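Local coordinates for aspartate semialdehyde dehydrogenase (PDB 4WOJ), which probably catalyses the NADPH-dependent reductive dephosphorylation of aspartyl-4-phosphate to aspartate semialdehyde, a step leading to lysine, methionine and threonine, at residues 112-117 / 123-128. Numbering follows the deposited sequence.
Sequences DSTLVL and DQIINA
Thr114 and Val116 of strand 113-116 meet Ile125 and Ala128 of helix 118-130. These are the first strand and the helix of a beta-alpha-beta crossover in the Rossmann-type NAD-binding domain. The unit returns through strand 135-138, which pairs in parallel with 113-116, an outermost strand of the sheet within this chain, through backbone bonds of Thr114 and Val116. The segment axes run roughly antiparallel, with 152° between their directions and a closest approach of 9.0 Å.

The apolar packing centres on Ile125. Its CG1 arm lies beside the backbone N (chi1 -72°), which brings the end of the chain nearer the strand. CG1 of Ile125 lies 4.0 Å from Val116 CG1, and the two side chains cross at about a right angle. Ile125 CD1 also touches the same methyl, at 4.2 Å, and reaches to 4.4 Å from the backbone N of Leu117. Phe136 of strand 135-138 and Val364 of helix 354-369 touch both Val116 and Ile125, so this C-terminal helix helps bury the pair.

Polar bonds tie down the junction of strand and helix. One side-chain amide, that of Asn121, grips two backbone groups where the chain passes into the helix: OD1 accepts from Leu117 N and ND2 donates to Leu115 O.

A closer polar-to-apolar touch lies at the Thr114 end. The side chain of Thr114 leaves the backbone toward the helix, with its hydroxyl beside the backbone N and anti to the carbonyl carbon. This puts Thr114 OG1 3.4 Å from the methyl CB of Ala128.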
# COMPACT_ATOMS: atom_id res chain seq x y z
N ASP B 112 -4.20 31.69 -15.02
CA ASP B 112 -5.39 32.35 -14.45
C ASP B 112 -5.98 31.62 -13.25
O ASP B 112 -6.58 32.26 -12.39
CB ASP B 112 -6.45 32.55 -15.54
CG ASP B 112 -6.00 33.55 -16.61
OD1 ASP B 112 -5.15 34.44 -16.30
OD2 ASP B 112 -6.48 33.43 -17.77
N SER B 113 -5.79 30.30 -13.18
CA SER B 113 -6.31 29.49 -12.08
C SER B 113 -5.46 29.65 -10.81
O SER B 113 -4.26 29.89 -10.87
CB SER B 113 -6.38 28.00 -12.46
OG SER B 113 -7.39 27.71 -13.43
N THR B 114 -6.13 29.55 -9.66
CA THR B 114 -5.50 29.43 -8.34
C THR B 114 -5.94 28.10 -7.74
O THR B 114 -7.13 27.74 -7.77
CB THR B 114 -5.90 30.58 -7.42
OG1 THR B 114 -5.68 31.84 -8.08
CG2 THR B 114 -5.08 30.56 -6.14
N LEU B 115 -4.95 27.32 -7.29
CA LEU B 115 -5.22 26.04 -6.64
C LEU B 115 -5.56 26.36 -5.20
O LEU B 115 -4.84 27.19 -4.60
CB LEU B 115 -4.02 25.10 -6.67
CG LEU B 115 -3.78 24.33 -7.98
CD1 LEU B 115 -2.45 23.59 -7.98
CD2 LEU B 115 -4.89 23.33 -8.22
N VAL B 116 -6.64 25.76 -4.66
CA VAL B 116 -7.06 26.12 -3.30
C VAL B 116 -6.76 25.06 -2.23
O VAL B 116 -7.17 23.90 -2.31
CB VAL B 116 -8.58 26.49 -3.20
CG1 VAL B 116 -8.87 27.70 -4.07
CG2 VAL B 116 -9.48 25.35 -3.59
N LEU B 117 -6.04 25.50 -1.20
CA LEU B 117 -5.86 24.72 0.01
C LEU B 117 -5.49 25.72 1.11
O LEU B 117 -4.31 25.94 1.44
CB LEU B 117 -4.79 23.65 -0.19
CG LEU B 117 -4.59 22.64 0.95
CD1 LEU B 117 -5.80 21.80 1.17
CD2 LEU B 117 -3.39 21.76 0.63
N ASP B 123 -3.48 33.32 2.02
CA ASP B 123 -3.00 34.67 1.61
C ASP B 123 -3.01 34.90 0.10
O ASP B 123 -3.21 36.01 -0.39
CB ASP B 123 -1.64 35.01 2.20
CG ASP B 123 -0.64 33.84 2.19
OD1 ASP B 123 -0.74 32.88 1.38
OD2 ASP B 123 0.26 33.90 3.04
N GLN B 124 -2.92 33.82 -0.63
CA GLN B 124 -2.84 33.88 -2.08
C GLN B 124 -4.17 33.85 -2.69
O GLN B 124 -4.35 34.42 -3.75
CB GLN B 124 -2.10 32.69 -2.65
CG GLN B 124 -0.60 32.62 -2.32
CD GLN B 124 0.03 31.43 -3.02
OE1 GLN B 124 -0.10 31.26 -4.27
NE2 GLN B 124 0.66 30.54 -2.22
N ILE B 125 -5.10 33.10 -2.09
CA ILE B 125 -6.46 33.09 -2.60
C ILE B 125 -6.95 34.53 -2.54
O ILE B 125 -7.51 35.06 -3.49
CB ILE B 125 -7.37 32.12 -1.81
CG1 ILE B 125 -7.00 30.67 -2.12
CG2 ILE B 125 -8.82 32.29 -2.17
CD1 ILE B 125 -7.07 29.75 -0.93
N ILE B 126 -6.72 35.16 -1.42
CA ILE B 126 -7.17 36.52 -1.22
C ILE B 126 -6.55 37.46 -2.24
O ILE B 126 -7.23 38.32 -2.79
CB ILE B 126 -6.87 36.99 0.21
CG1 ILE B 126 -7.99 36.48 1.11
CG2 ILE B 126 -6.84 38.50 0.30
CD1 ILE B 126 -7.65 36.60 2.58
N ASN B 127 -5.27 37.28 -2.50
CA ASN B 127 -4.57 38.12 -3.48
C ASN B 127 -5.13 37.94 -4.89
O ASN B 127 -5.15 38.86 -5.68
CB ASN B 127 -3.10 37.76 -3.50
CG ASN B 127 -2.28 38.78 -4.24
OD1 ASN B 127 -2.66 39.94 -4.36
ND2 ASN B 127 -1.14 38.36 -4.74
N ALA B 128 -5.59 36.73 -5.18
CA ALA B 128 -6.10 36.38 -6.48
C ALA B 128 -7.48 36.99 -6.70
O ALA B 128 -7.76 37.59 -7.75
CB ALA B 128 -6.16 34.85 -6.65